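Local atomic coordinates of uroporphyrinogen III cosynthase (HemD) (Helicobacter pylori, PDB entry 3P9Z), a protein that probably catalyses the cyclization of the linear tetrapyrrole hydroxymethylbilane to uroporphyrinogen III, a step of porphyrin and heme biosynthesis. Residues 144-154 against 171-180. Residues are numbered along the deposited sequence; the frame is centred on the assembly and turned at random.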
ATOM      1  N   ASN A 144       1.753   7.660   3.249  1.00 32.44           N
ATOM      2  CA  ASN A 144       2.027   6.608   4.211  1.00 33.47           C
ATOM      3  C   ASN A 144       3.227   7.075   5.013  1.00 33.57           C
ATOM      4  O   ASN A 144       4.331   7.199   4.480  1.00 33.66           O
ATOM      5  CB  ASN A 144       2.306   5.275   3.502  1.00 34.17           C
ATOM      6  CG  ASN A 144       2.546   4.129   4.479  1.00 36.19           C
ATOM      7  OD1 ASN A 144       1.998   4.102   5.585  1.00 37.31           O
ATOM      8  ND2 ASN A 144       3.368   3.165   4.061  1.00 40.22           N
ATOM      9  N   LYS A 145       2.991   7.354   6.288  1.00 32.91           N
ATOM     10  CA  LYS A 145       3.924   8.096   7.120  1.00 33.31           C
ATOM     11  C   LYS A 145       4.320   7.304   8.374  1.00 31.83           C
ATOM     12  O   LYS A 145       3.485   6.615   8.969  1.00 30.94           O
ATOM     13  CB  LYS A 145       3.218   9.378   7.572  1.00 34.07           C
ATOM     14  CG  LYS A 145       4.103  10.572   7.739  1.00 37.99           C
ATOM     15  CD  LYS A 145       3.244  11.835   7.810  1.00 42.16           C
ATOM     16  CE  LYS A 145       4.065  13.042   8.243  1.00 44.38           C
ATOM     17  NZ  LYS A 145       4.321  13.001   9.713  1.00 46.69           N
ATOM     18  N   LEU A 146       5.576   7.457   8.791  1.00 30.96           N
ATOM     19  CA  LEU A 146       6.079   6.860  10.035  1.00 29.96           C
ATOM     20  C   LEU A 146       5.331   7.370  11.271  1.00 29.54           C
ATOM     21  O   LEU A 146       5.201   8.568  11.451  1.00 28.33           O
ATOM     22  CB  LEU A 146       7.576   7.156  10.201  1.00 29.76           C
ATOM     23  CG  LEU A 146       8.215   6.570  11.468  1.00 29.91           C
ATOM     24  CD1 LEU A 146       8.282   5.045  11.375  1.00 28.17           C
ATOM     25  CD2 LEU A 146       9.603   7.162  11.756  1.00 30.45           C
ATOM     26  N   LYS A 147       4.860   6.460  12.121  1.00 29.70           N
ATOM     27  CA  LYS A 147       4.258   6.859  13.406  1.00 30.98           C
ATOM     28  C   LYS A 147       5.293   7.479  14.342  1.00 31.63           C
ATOM     29  O   LYS A 147       6.480   7.141  14.292  1.00 31.12           O
ATOM     30  CB  LYS A 147       3.617   5.675  14.129  1.00 30.61           C
ATOM     31  CG  LYS A 147       2.366   5.153  13.507  1.00 30.76           C
ATOM     32  CD  LYS A 147       1.758   4.054  14.378  1.00 28.63           C
ATOM     33  CE  LYS A 147       0.459   3.573  13.780  1.00 29.43           C
ATOM     34  NZ  LYS A 147      -0.113   2.459  14.590  1.00 31.36           N
ATOM     35  N   HIS A 148       4.832   8.395  15.185  1.00 32.57           N
ATOM     36  CA  HIS A 148       5.663   8.986  16.226  1.00 33.50           C
ATOM     37  C   HIS A 148       5.319   8.211  17.477  1.00 33.32           C
ATOM     38  O   HIS A 148       4.298   8.486  18.097  1.00 34.20           O
ATOM     39  CB  HIS A 148       5.287  10.464  16.430  1.00 34.39           C
ATOM     40  CG  HIS A 148       5.814  11.386  15.374  1.00 37.07           C
ATOM     41  ND1 HIS A 148       6.112  10.972  14.092  1.00 40.70           N
ATOM     42  CD2 HIS A 148       6.079  12.714  15.408  1.00 39.70           C
ATOM     43  CE1 HIS A 148       6.547  12.002  13.387  1.00 41.35           C
ATOM     44  NE2 HIS A 148       6.532  13.072  14.162  1.00 41.23           N
ATOM     45  N   LEU A 149       6.139   7.228  17.836  1.00 32.79           N
ATOM     46  CA  LEU A 149       5.855   6.393  19.005  1.00 31.84           C
ATOM     47  C   LEU A 149       6.590   6.854  20.251  1.00 31.84           C
ATOM     48  O   LEU A 149       7.788   7.178  20.202  1.00 31.64           O
ATOM     49  CB  LEU A 149       6.194   4.919  18.743  1.00 31.92           C
ATOM     50  CG  LEU A 149       5.592   4.252  17.502  1.00 31.75           C
ATOM     51  CD1 LEU A 149       6.404   3.031  17.156  1.00 31.14           C
ATOM     52  CD2 LEU A 149       4.119   3.912  17.710  1.00 31.05           C
ATOM     53  N   THR A 150       5.870   6.861  21.372  1.00 31.20           N
ATOM     54  CA  THR A 150       6.450   7.193  22.663  1.00 31.92           C
ATOM     55  C   THR A 150       7.386   6.066  23.102  1.00 32.09           C
ATOM     56  O   THR A 150       7.347   4.960  22.545  1.00 31.52           O
ATOM     57  CB  THR A 150       5.368   7.334  23.740  1.00 32.00           C
ATOM     58  OG1 THR A 150       4.794   6.043  23.973  1.00 32.28           O
ATOM     59  CG2 THR A 150       4.271   8.350  23.318  1.00 32.02           C
ATOM     60  N   LEU A 151       8.230   6.348  24.089  1.00 32.78           N
ATOM     61  CA  LEU A 151       9.136   5.337  24.623  1.00 34.22           C
ATOM     62  C   LEU A 151       8.374   4.109  25.075  1.00 34.63           C
ATOM     63  O   LEU A 151       8.754   2.974  24.764  1.00 35.01           O
ATOM     64  CB  LEU A 151       9.924   5.875  25.809  1.00 34.25           C
ATOM     65  CG  LEU A 151      11.431   6.023  25.667  1.00 36.62           C
ATOM     66  CD1 LEU A 151      12.038   5.980  27.064  1.00 36.42           C
ATOM     67  CD2 LEU A 151      12.048   4.922  24.770  1.00 37.77           C
ATOM     68  N   SER A 152       7.305   4.358  25.824  1.00 35.22           N
ATOM     69  CA  SER A 152       6.459   3.311  26.354  1.00 36.33           C
ATOM     70  C   SER A 152       5.861   2.445  25.246  1.00 36.25           C
ATOM     71  O   SER A 152       5.869   1.222  25.354  1.00 36.15           O
ATOM     72  CB  SER A 152       5.360   3.910  27.242  1.00 36.61           C
ATOM     73  OG  SER A 152       4.439   2.901  27.597  1.00 38.76           O
ATOM     74  N   GLU A 153       5.356   3.082  24.189  1.00 36.90           N
ATOM     75  CA  GLU A 153       4.830   2.375  23.013  1.00 37.34           C
ATOM     76  C   GLU A 153       5.910   1.493  22.363  1.00 36.90           C
ATOM     77  O   GLU A 153       5.641   0.344  22.009  1.00 36.39           O
ATOM     78  CB  GLU A 153       4.211   3.357  22.008  1.00 37.65           C
ATOM     79  CG  GLU A 153       2.865   3.948  22.463  1.00 40.75           C
ATOM     80  CD  GLU A 153       2.351   5.106  21.577  1.00 44.71           C
ATOM     81  OE1 GLU A 153       3.127   5.681  20.777  1.00 45.01           O
ATOM     82  OE2 GLU A 153       1.150   5.447  21.691  1.00 46.59           O
ATOM     83  N   GLN A 154       7.135   2.013  22.267  1.00 36.67           N
ATOM     84  CA  GLN A 154       8.250   1.265  21.685  1.00 36.78           C
ATOM     85  C   GLN A 154       8.591  -0.006  22.455  1.00 37.41           C
ATOM     86  O   GLN A 154       8.767  -1.070  21.850  1.00 37.39           O
ATOM     87  CB  GLN A 154       9.493   2.147  21.545  1.00 36.81           C
ATOM     88  CG  GLN A 154       9.368   3.204  20.461  1.00 35.53           C
ATOM     89  CD  GLN A 154      10.480   4.225  20.514  1.00 36.23           C
ATOM     90  OE1 GLN A 154      11.656   3.870  20.606  1.00 35.48           O
ATOM     91  NE2 GLN A 154      10.116   5.507  20.436  1.00 34.20           N
ATOM     92  N   SER A 171       8.049   0.049   3.253  1.00 23.43           N
ATOM     93  CA  SER A 171       7.739   1.063   4.271  1.00 23.46           C
ATOM     94  C   SER A 171       7.795   0.451   5.681  1.00 23.48           C
ATOM     95  O   SER A 171       8.289   1.076   6.632  1.00 23.97           O
ATOM     96  CB  SER A 171       6.352   1.651   4.011  1.00 23.50           C
ATOM     97  OG  SER A 171       5.359   0.633   4.142  1.00 23.46           O
ATOM     98  N   HIS A 172       7.321  -0.785   5.803  1.00 22.85           N
ATOM     99  CA  HIS A 172       7.329  -1.495   7.075  1.00 23.00           C
ATOM    100  C   HIS A 172       8.724  -1.901   7.568  1.00 23.23           C
ATOM    101  O   HIS A 172       9.031  -1.772   8.756  1.00 23.09           O
ATOM    102  CB  HIS A 172       6.402  -2.710   6.983  1.00 22.92           C
ATOM    103  CG  HIS A 172       4.980  -2.331   6.736  1.00 23.51           C
ATOM    104  ND1 HIS A 172       4.209  -2.903   5.746  1.00 23.26           N
ATOM    105  CD2 HIS A 172       4.199  -1.400   7.332  1.00 23.54           C
ATOM    106  CE1 HIS A 172       3.011  -2.346   5.750  1.00 23.34           C
ATOM    107  NE2 HIS A 172       2.978  -1.437   6.709  1.00 25.13           N
ATOM    108  N   ALA A 173       9.562  -2.385   6.650  1.00 23.15           N
ATOM    109  CA  ALA A 173      10.962  -2.645   6.945  1.00 23.18           C
ATOM    110  C   ALA A 173      11.678  -1.367   7.387  1.00 23.65           C
ATOM    111  O   ALA A 173      12.373  -1.350   8.404  1.00 23.48           O
ATOM    112  CB  ALA A 173      11.653  -3.250   5.729  1.00 22.96           C
ATOM    113  N   LYS A 174      11.491  -0.300   6.621  1.00 24.32           N
ATOM    114  CA  LYS A 174      12.078   0.998   6.929  1.00 24.96           C
ATOM    115  C   LYS A 174      11.688   1.483   8.338  1.00 24.41           C
ATOM    116  O   LYS A 174      12.548   1.886   9.123  1.00 24.09           O
ATOM    117  CB  LYS A 174      11.672   2.019   5.853  1.00 25.35           C
ATOM    118  CG  LYS A 174      12.406   3.345   5.935  1.00 29.64           C
ATOM    119  CD  LYS A 174      12.194   4.168   4.653  1.00 35.52           C
ATOM    120  CE  LYS A 174      12.890   5.529   4.759  1.00 40.64           C
ATOM    121  NZ  LYS A 174      12.098   6.507   5.596  1.00 43.24           N
ATOM    122  N   ALA A 175      10.394   1.440   8.642  1.00 23.56           N
ATOM    123  CA  ALA A 175       9.891   1.900   9.928  1.00 23.70           C
ATOM    124  C   ALA A 175      10.430   1.024  11.063  1.00 23.75           C
ATOM    125  O   ALA A 175      10.779   1.518  12.136  1.00 23.40           O
ATOM    126  CB  ALA A 175       8.370   1.896   9.933  1.00 22.94           C
ATOM    127  N   PHE A 176      10.491  -0.282  10.825  1.00 24.16           N
ATOM    128  CA  PHE A 176      11.022  -1.168  11.843  1.00 24.33           C
ATOM    129  C   PHE A 176      12.449  -0.767  12.191  1.00 25.02           C
ATOM    130  O   PHE A 176      12.780  -0.601  13.373  1.00 25.10           O
ATOM    131  CB  PHE A 176      10.973  -2.622  11.401  1.00 24.07           C
ATOM    132  CG  PHE A 176      11.443  -3.579  12.448  1.00 23.84           C
ATOM    133  CD1 PHE A 176      12.785  -3.970  12.501  1.00 24.57           C
ATOM    134  CD2 PHE A 176      10.557  -4.082  13.391  1.00 23.51           C
ATOM    135  CE1 PHE A 176      13.245  -4.865  13.478  1.00 23.34           C
ATOM    136  CE2 PHE A 176      11.006  -4.978  14.379  1.00 25.90           C
ATOM    137  CZ  PHE A 176      12.358  -5.370  14.414  1.00 24.03           C
ATOM    138  N   LEU A 177      13.277  -0.599  11.164  1.00 25.48           N
ATOM    139  CA  LEU A 177      14.699  -0.307  11.368  1.00 26.87           C
ATOM    140  C   LEU A 177      14.904   1.078  11.956  1.00 27.10           C
ATOM    141  O   LEU A 177      15.861   1.300  12.662  1.00 28.13           O
ATOM    142  CB  LEU A 177      15.498  -0.479  10.077  1.00 26.74           C
ATOM    143  CG  LEU A 177      15.595  -1.936   9.594  1.00 27.79           C
ATOM    144  CD1 LEU A 177      16.307  -2.008   8.244  1.00 28.65           C
ATOM    145  CD2 LEU A 177      16.300  -2.819  10.640  1.00 26.52           C
ATOM    146  N   HIS A 178      13.986   1.998  11.689  1.00 27.37           N
ATOM    147  CA  HIS A 178      14.015   3.292  12.376  1.00 28.03           C
ATOM    148  C   HIS A 178      13.982   3.116  13.890  1.00 27.64           C
ATOM    149  O   HIS A 178      14.703   3.798  14.603  1.00 28.44           O
ATOM    150  CB  HIS A 178      12.869   4.206  11.922  1.00 27.64           C
ATOM    151  CG  HIS A 178      12.912   5.567  12.546  1.00 29.30           C
ATOM    152  ND1 HIS A 178      13.445   6.668  11.907  1.00 29.81           N
ATOM    153  CD2 HIS A 178      12.535   5.993  13.776  1.00 30.64           C
ATOM    154  CE1 HIS A 178      13.371   7.717  12.708  1.00 30.55           C
ATOM    155  NE2 HIS A 178      12.830   7.332  13.852  1.00 30.02           N
ATOM    156  N   TYR A 179      13.156   2.197  14.384  1.00 27.44           N
ATOM    157  CA  TYR A 179      12.924   2.110  15.824  1.00 27.73           C
ATOM    158  C   TYR A 179      13.690   1.019  16.563  1.00 27.81           C
ATOM    159  O   TYR A 179      13.969   1.158  17.750  1.00 27.51           O
ATOM    160  CB  TYR A 179      11.435   1.935  16.111  1.00 28.22           C
ATOM    161  CG  TYR A 179      10.626   3.217  16.028  1.00 29.10           C
ATOM    162  CD1 TYR A 179      10.826   4.250  16.946  1.00 30.83           C
ATOM    163  CD2 TYR A 179       9.632   3.381  15.058  1.00 29.82           C
ATOM    164  CE1 TYR A 179      10.086   5.429  16.878  1.00 31.44           C
ATOM    165  CE2 TYR A 179       8.862   4.567  14.994  1.00 29.39           C
ATOM    166  CZ  TYR A 179       9.093   5.573  15.903  1.00 31.34           C
ATOM    167  OH  TYR A 179       8.355   6.745  15.851  1.00 31.49           O
ATOM    168  N   PHE A 180      14.000  -0.073  15.877  1.00 27.37           N
ATOM    169  CA  PHE A 180      14.483  -1.272  16.544  1.00 28.16           C
ATOM    170  C   PHE A 180      15.735  -1.823  15.900  1.00 28.15           C
ATOM    171  O   PHE A 180      15.849  -1.868  14.668  1.00 28.64           O
ATOM    172  CB  PHE A 180      13.397  -2.360  16.517  1.00 27.27           C
ATOM    173  CG  PHE A 180      12.080  -1.928  17.109  1.00 28.86           C
ATOM    174  CD1 PHE A 180      11.956  -1.684  18.482  1.00 29.03           C
ATOM    175  CD2 PHE A 180      10.955  -1.768  16.295  1.00 27.80           C
ATOM    176  CE1 PHE A 180      10.745  -1.295  19.028  1.00 27.35           C
ATOM    177  CE2 PHE A 180       9.747  -1.383  16.841  1.00 29.01           C
ATOM    178  CZ  PHE A 180       9.641  -1.145  18.205  1.00 28.76           C
TER
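Two backbone groups grip the phenol oxygen of Tyr179: its hydroxyl donates to Lys147 O over a very short 2.5 Å between OH and O, and OH accepts from Leu149 N, the N-H pointing almost straight at it (167°). This staples the chain leaving strand 135-146 to the last turn of helix 170-179. In the two-domain fold of uroporphyrinogen-III synthases, that strand is one of the pair linking the domains; its partner, strand 19-28, pairs with it by backbone hydrogen bonds, Glu25 with Lys145 and Leu23 with Lys147. The strand end and helix run nearly parallel. With CG turned anti to the carbonyl carbon (chi1 -79°), the Tyr179 ring stands between His178 CD2 over one face and Leu149 CD1 over the opposite one, a CH-pi contact 3.9 Å from the Tyr179 centroid and shifted toward the rim. Leu146 divides its two methyl groups between helix residues: CD2 sits squarely over the His178 ring, a CH-pi contact only 5° off the normal, while CD1 presses on Ala175 CB at a tight 3.5 Å and also meets Tyr179 CE2. Beyond the loop, Thr150 and Glu153 form a capping box at the start of helix 151-157. Gln154 reaches back across Tyr179, its amide tilted against the ring, and its NE2 donates to Leu149 O from above the carbonyl plane. The backbone O of Gln154 lies in the plane of the Phe180 ring, 3.5 Å from CE1 at its edge.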